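Local coordinates for protein uroporphyrinogen III cosynthase (HemD) (Helicobacter pylori, PDB 3P9Z) that probably catalyses the cyclisation of the linear tetrapyrrole hydroxymethylbilane to uroporphyrinogen III, a step of porphyrin biosynthesis, at residues W9-S12 with Q13-P17; Y115-A118 with K119-S123; T127-E131 with H132-F136. One frame throughout, in Å; residues are numbered along the deposited sequence.

The three contacts follow one another along the chain, and all reach the same mixed sheet. Contact 1 lies at the end of strand 7-10, on the opposite side of the chain's centre from the other two. Its centre is about 23 Å from that of contact 2 and about 36 Å from that of contact 3. Contacts 2 and 3 touch, with centres about 14 Å apart. They belong to one beta-alpha-beta unit: strand 112-118, helix 125-131, strand 135-146. Contact 2 leaves the first strand; contact 3 leads from the helix into the second. One sheet thus carries a surface turn on one side of the centre and a malonate-holding turn on the other.

Contact 1: residues W9-S12 with Q13-P17; sequences WVHS and QRIAP
W9 lays its indole against the side chain of I15, six residues further on, and the two side chains cross at about a right angle. The I15 CD1 methyl sits over one face of the indole, offset toward the rim. This is a CH-pi contact: CD1 lies 3.6 Å from the centroid of the six-membered ring of W9, 21° off the ring normal. The closest atoms are W9 CD2 and I15 CD1, 3.4 Å apart. The second branch of I15 touches the same indole elsewhere, with I15 CG2 3.7 Å from W9 NE1. The chi1 of I15 (-67°) sets CG1 anti to its carbonyl carbon, and the chain then runs out to CD1 over the ring.

H11 comes next. Its CG is anti to the backbone N (chi1 178°), and the imidazole turns toward the loop. H11 CD2 meets the backbone oxygen of Q13 at the ring edge, 3.2 Å from Q13 O. The same carbon lies 3.6 Å from I15 CD1, so that methyl touches both aromatic side chains. H11 ND1 is hydrogen-bonded to T168 OG1. S12 closes the segment, with its OG over one face of the H11 ring and 3.6 Å from Q13 OE1.

The contact is a local turn at the surface, where strand 7-10 gives way to the loop before strand 19-28. W9 and H11 both pair through the backbone with strand 19-28. Helix 214-223 also packs on W9, through L214, C217 and L218, while S12 touches H172 of helix 170-179.

Contact 2: residues Y115-A118 with K119-S123; sequences YLRA and KEIVS. With MLI (malonate ion), chain B.
R117 lays one face of its guanidinium over one carboxylate of the malonate ion, the one built on C2, with R117 CZ 3.7 Å from MLI C2. R117 CG sits between the backbone N and the carbonyl carbon (chi1 66°), and a bend at chi3 (-60°) carries the guanidinium alongside the strand end, where it meets A118 O and the loop. Two backbone oxygens hold its edge. R117 NE donates to A118 O at 2.6 Å in a nearly straight bond. R117 NH2 donates to E120 O at 3.1 Å; that oxygen is in the guanidinium plane, but the nitrogen stands above the plane of the E120 carbonyl. Together these bonds fix the rotation of the guanidinium.

The loop supplies its own donors, and S123 lies across the malonate from R117. V122 N bonds MLI O6 at 2.9 Å. S123 N and S123 OG both bond MLI O9, the amide at 2.7 Å. From the strand, Y115 OH reaches MLI O7 at 2.8 Å. R117 CB sits over one face of the Y115 ring, offset toward the rim. T44 OG1 and L125 N complete the site.

The ion probably came from the crystallisation liquor. A dicarboxylate met by backbone amides, hydroxyls and an arginine face marks a pocket suited to carboxylates. This is consistent with a place for an acidic side chain of the tetrapyrrole substrate, although the malonate alone does not prove it.

Contact 3: residues T127-E131 with H132-F136; sequences TILLE and HGIDF
F136 has CG between its backbone N and carbonyl carbon (chi1 78°), which swings the ring back from the strand toward the helix. There it meets L129. L129 CB lies over one face of the ring, 4.0 Å from its centroid, in a CH-pi contact offset toward the rim. The chi1 of L129 (-71°), with CG anti to the carbonyl carbon, brings L129 CD1 to 3.9 Å from F136 CD2. I134 adds a looser apolar contact, I134 CG1 to L129 CD2.

The backbone turns between these side chains. G133, with positive phi, ends helix 125-131 in a Schellman motif. I134 N donates to L129 O at 3.2 Å in an almost straight bond (171°). G133 N donates to L130 O at 3.1 Å, from above the plane of that carbonyl.

H132 adds a side-chain bond. Its ring lies alongside I128, and H132 ND1 and H132 N each donate to I128 O at 3.1 Å. They come from opposite faces of that carbonyl. F105 of helix 105-108 meets the H132 ring and also touches I128 and L129.

The carbonyls of I128, L129 and L130, left at the helix end, are thus bonded by donors from the turn. The H132 ring gives I128 O a second bond, and ND1 must carry a proton to do so. The negative end of the helix dipole would probably stabilise a positive charge on this imidazole, if it has one.

Contact 1: residues W9-S12 with Q13-P17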
# COMPACT_ATOMS: atom_id res chain seq x y z
N TRP A 9 -7.97 -0.52 14.61
CA TRP A 9 -7.47 -0.36 13.25
C TRP A 9 -6.60 -1.57 12.89
O TRP A 9 -5.72 -1.97 13.66
CB TRP A 9 -6.62 0.91 13.14
CG TRP A 9 -7.37 2.19 13.40
CD1 TRP A 9 -7.55 2.80 14.60
CD2 TRP A 9 -8.00 3.03 12.42
NE1 TRP A 9 -8.26 3.97 14.44
CE2 TRP A 9 -8.55 4.13 13.11
CE3 TRP A 9 -8.14 2.96 11.03
CZ2 TRP A 9 -9.25 5.16 12.46
CZ3 TRP A 9 -8.82 3.98 10.37
CH2 TRP A 9 -9.37 5.06 11.09
N VAL A 10 -6.86 -2.14 11.72
CA VAL A 10 -6.04 -3.20 11.16
C VAL A 10 -5.45 -2.57 9.91
O VAL A 10 -6.12 -2.46 8.87
CB VAL A 10 -6.87 -4.47 10.83
CG1 VAL A 10 -5.96 -5.63 10.43
CG2 VAL A 10 -7.76 -4.89 12.03
N HIS A 11 -4.20 -2.13 10.01
CA HIS A 11 -3.64 -1.12 9.12
C HIS A 11 -2.10 -1.15 9.23
O HIS A 11 -1.52 -1.94 9.98
CB HIS A 11 -4.24 0.24 9.55
CG HIS A 11 -3.74 1.42 8.77
ND1 HIS A 11 -3.79 1.47 7.40
CD2 HIS A 11 -3.21 2.59 9.18
CE1 HIS A 11 -3.30 2.63 6.99
NE2 HIS A 11 -2.93 3.33 8.06
N SER A 12 -1.43 -0.31 8.46
CA SER A 12 0.05 -0.36 8.39
C SER A 12 0.75 0.57 9.38
O SER A 12 1.96 0.47 9.58
CB SER A 12 0.51 -0.04 6.97
OG SER A 12 -0.12 1.15 6.54
N GLN A 13 -0.02 1.46 10.00
CA GLN A 13 0.54 2.49 10.88
C GLN A 13 -0.37 2.73 12.05
O GLN A 13 -1.59 2.64 11.93
CB GLN A 13 0.72 3.79 10.11
CG GLN A 13 2.15 4.02 9.60
CD GLN A 13 2.16 4.50 8.16
OE1 GLN A 13 2.37 3.71 7.24
NE2 GLN A 13 1.91 5.79 7.96
N ARG A 14 0.23 3.04 13.20
CA ARG A 14 -0.51 3.32 14.41
C ARG A 14 -1.33 4.59 14.25
O ARG A 14 -0.85 5.60 13.73
CB ARG A 14 0.44 3.43 15.61
CG ARG A 14 -0.28 3.48 16.94
CD ARG A 14 0.61 3.07 18.10
NE ARG A 14 1.27 4.23 18.70
CZ ARG A 14 0.73 5.01 19.63
NH1 ARG A 14 -0.50 4.78 20.09
NH2 ARG A 14 1.41 6.05 20.10
N ILE A 15 -2.59 4.50 14.66
CA ILE A 15 -3.47 5.66 14.71
C ILE A 15 -3.81 5.91 16.19
O ILE A 15 -4.78 5.37 16.72
CB ILE A 15 -4.71 5.48 13.77
CG1 ILE A 15 -4.25 5.46 12.29
CG2 ILE A 15 -5.76 6.60 13.96
CD1 ILE A 15 -5.16 4.64 11.38
N ALA A 16 -2.96 6.70 16.85
CA ALA A 16 -3.10 7.05 18.28
C ALA A 16 -4.36 7.87 18.50
O ALA A 16 -4.66 8.72 17.70
CB ALA A 16 -1.85 7.85 18.74
N PRO A 17 -5.09 7.63 19.61
CA PRO A 17 -4.82 6.69 20.69
C PRO A 17 -5.51 5.33 20.48
O PRO A 17 -5.60 4.53 21.41
CB PRO A 17 -5.42 7.40 21.90
CG PRO A 17 -6.66 8.08 21.33
CD PRO A 17 -6.35 8.36 19.85

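Contact 2: residues Y115-A118 with K119-S123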
# COMPACT_ATOMS: atom_id res chain seq x y z
N TYR A 115 9.49 0.77 -14.01
CA TYR A 115 8.46 0.65 -12.99
C TYR A 115 9.04 0.05 -11.71
O TYR A 115 9.42 -1.11 -11.69
CB TYR A 115 7.32 -0.22 -13.53
CG TYR A 115 6.20 -0.51 -12.57
CD1 TYR A 115 5.80 0.42 -11.60
CD2 TYR A 115 5.48 -1.70 -12.68
CE1 TYR A 115 4.74 0.15 -10.73
CE2 TYR A 115 4.41 -1.98 -11.82
CZ TYR A 115 4.04 -1.06 -10.85
OH TYR A 115 2.99 -1.36 -10.01
N LEU A 116 9.10 0.84 -10.65
CA LEU A 116 9.60 0.34 -9.36
C LEU A 116 8.40 -0.16 -8.56
O LEU A 116 7.52 0.62 -8.17
CB LEU A 116 10.42 1.42 -8.62
CG LEU A 116 11.54 1.83 -9.61
CD1 LEU A 116 11.91 3.30 -9.60
CD2 LEU A 116 12.80 0.96 -9.58
N ARG A 117 8.36 -1.47 -8.34
CA ARG A 117 7.10 -2.12 -7.98
C ARG A 117 7.17 -3.09 -6.79
O ARG A 117 8.26 -3.46 -6.33
CB ARG A 117 6.53 -2.84 -9.21
CG ARG A 117 7.39 -4.02 -9.68
CD ARG A 117 6.59 -5.03 -10.50
NE ARG A 117 5.46 -5.62 -9.74
CZ ARG A 117 4.37 -6.14 -10.30
NH1 ARG A 117 4.21 -6.16 -11.62
NH2 ARG A 117 3.42 -6.64 -9.52
N ALA A 118 5.99 -3.49 -6.32
CA ALA A 118 5.81 -4.54 -5.34
C ALA A 118 5.99 -5.91 -5.99
O ALA A 118 5.77 -6.09 -7.19
CB ALA A 118 4.44 -4.45 -4.72
N LYS A 119 6.41 -6.88 -5.17
CA LYS A 119 6.53 -8.26 -5.61
C LYS A 119 5.15 -8.82 -5.92
O LYS A 119 4.98 -9.56 -6.87
CB LYS A 119 7.18 -9.13 -4.52
CG LYS A 119 7.57 -10.52 -5.00
CD LYS A 119 8.70 -11.09 -4.15
CE LYS A 119 9.42 -12.23 -4.88
NZ LYS A 119 10.88 -12.28 -4.49
N GLU A 120 4.19 -8.47 -5.08
CA GLU A 120 2.85 -9.02 -5.20
C GLU A 120 2.08 -8.31 -6.30
O GLU A 120 2.34 -7.14 -6.61
CB GLU A 120 2.11 -8.97 -3.85
CG GLU A 120 1.96 -7.56 -3.25
CD GLU A 120 3.17 -7.10 -2.42
OE1 GLU A 120 3.08 -6.01 -1.81
OE2 GLU A 120 4.20 -7.80 -2.36
N ILE A 121 1.15 -9.04 -6.89
CA ILE A 121 0.31 -8.54 -7.96
C ILE A 121 -0.90 -7.86 -7.35
O ILE A 121 -1.72 -8.50 -6.71
CB ILE A 121 -0.09 -9.71 -8.91
CG1 ILE A 121 1.16 -10.20 -9.68
CG2 ILE A 121 -1.24 -9.32 -9.86
CD1 ILE A 121 1.01 -11.54 -10.32
N VAL A 122 -0.99 -6.54 -7.51
CA VAL A 122 -2.12 -5.79 -6.99
C VAL A 122 -2.92 -5.14 -8.13
O VAL A 122 -3.98 -5.63 -8.49
CB VAL A 122 -1.69 -4.75 -5.91
CG1 VAL A 122 -2.90 -3.94 -5.42
CG2 VAL A 122 -1.01 -5.45 -4.73
N SER A 123 -2.39 -4.06 -8.71
CA SER A 123 -3.05 -3.37 -9.81
C SER A 123 -2.73 -3.95 -11.20
O SER A 123 -3.37 -3.59 -12.20
CB SER A 123 -2.67 -1.89 -9.79
OG SER A 123 -1.28 -1.74 -10.07
C1 MLI B . 1.72 -4.04 -8.16
C2 MLI B . 1.19 -4.40 -9.53
C3 MLI B . 0.99 -2.82 -7.63
O6 MLI B . 0.55 -5.47 -9.67
O7 MLI B . 1.42 -3.63 -10.49
O8 MLI B . 1.61 -2.04 -6.88
O9 MLI B . -0.20 -2.62 -7.95

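Contact 3: residues T127-E131 with H132-F136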
# COMPACT_ATOMS: atom_id res chain seq x y z
N THR A 127 0.35 -5.08 -17.11
CA THR A 127 -0.57 -5.43 -18.19
C THR A 127 -1.12 -4.16 -18.83
O THR A 127 -1.15 -4.04 -20.06
CB THR A 127 -1.75 -6.32 -17.72
OG1 THR A 127 -2.56 -5.61 -16.76
CG2 THR A 127 -1.24 -7.61 -17.09
N ILE A 128 -1.53 -3.20 -17.99
CA ILE A 128 -2.03 -1.90 -18.45
C ILE A 128 -1.00 -1.16 -19.33
O ILE A 128 -1.33 -0.62 -20.39
CB ILE A 128 -2.47 -1.02 -17.26
CG1 ILE A 128 -3.56 -1.75 -16.44
CG2 ILE A 128 -2.95 0.35 -17.76
CD1 ILE A 128 -3.90 -1.09 -15.09
N LEU A 129 0.26 -1.16 -18.90
CA LEU A 129 1.34 -0.57 -19.69
C LEU A 129 1.54 -1.29 -21.02
O LEU A 129 1.60 -0.64 -22.07
CB LEU A 129 2.64 -0.55 -18.88
CG LEU A 129 2.69 0.45 -17.71
CD1 LEU A 129 3.94 0.21 -16.87
CD2 LEU A 129 2.61 1.90 -18.21
N LEU A 130 1.62 -2.62 -20.97
CA LEU A 130 1.72 -3.45 -22.17
C LEU A 130 0.56 -3.18 -23.13
O LEU A 130 0.77 -3.05 -24.33
CB LEU A 130 1.79 -4.95 -21.83
CG LEU A 130 1.88 -5.92 -23.03
CD1 LEU A 130 3.27 -5.90 -23.68
CD2 LEU A 130 1.50 -7.34 -22.64
N GLU A 131 -0.66 -3.06 -22.60
CA GLU A 131 -1.83 -2.74 -23.43
C GLU A 131 -1.72 -1.38 -24.09
O GLU A 131 -2.23 -1.18 -25.19
CB GLU A 131 -3.13 -2.85 -22.63
CG GLU A 131 -3.60 -4.30 -22.44
CD GLU A 131 -4.67 -4.47 -21.35
OE1 GLU A 131 -5.18 -3.45 -20.81
OE2 GLU A 131 -4.99 -5.64 -21.04
N HIS A 132 -1.05 -0.43 -23.44
CA HIS A 132 -0.88 0.91 -24.04
C HIS A 132 0.34 1.01 -24.96
O HIS A 132 0.62 2.08 -25.50
CB HIS A 132 -0.87 1.99 -22.95
CG HIS A 132 -2.24 2.41 -22.51
ND1 HIS A 132 -3.07 1.60 -21.76
CD2 HIS A 132 -2.93 3.56 -22.71
CE1 HIS A 132 -4.20 2.23 -21.52
NE2 HIS A 132 -4.14 3.43 -22.08
N GLY A 133 1.04 -0.10 -25.15
CA GLY A 133 2.25 -0.16 -25.99
C GLY A 133 3.41 0.68 -25.46
O GLY A 133 4.14 1.30 -26.25
N ILE A 134 3.57 0.72 -24.14
CA ILE A 134 4.66 1.45 -23.50
C ILE A 134 5.90 0.57 -23.37
O ILE A 134 5.81 -0.59 -22.95
CB ILE A 134 4.25 1.99 -22.10
CG1 ILE A 134 2.91 2.76 -22.16
CG2 ILE A 134 5.37 2.81 -21.46
CD1 ILE A 134 2.90 4.00 -23.06
N ASP A 135 7.06 1.11 -23.75
CA ASP A 135 8.35 0.46 -23.59
C ASP A 135 8.78 0.56 -22.12
O ASP A 135 9.20 1.63 -21.66
CB ASP A 135 9.38 1.18 -24.49
CG ASP A 135 10.78 0.55 -24.44
OD1 ASP A 135 11.00 -0.44 -23.70
OD2 ASP A 135 11.66 1.06 -25.16
N PHE A 136 8.65 -0.55 -21.39
CA PHE A 136 8.93 -0.54 -19.95
C PHE A 136 9.68 -1.79 -19.46
O PHE A 136 9.57 -2.87 -20.06
CB PHE A 136 7.64 -0.33 -19.14
CG PHE A 136 6.79 -1.57 -19.02
CD1 PHE A 136 6.00 -1.99 -20.08
CD2 PHE A 136 6.80 -2.32 -17.84
CE1 PHE A 136 5.21 -3.16 -19.98
CE2 PHE A 136 6.02 -3.48 -17.72
CZ PHE A 136 5.23 -3.90 -18.80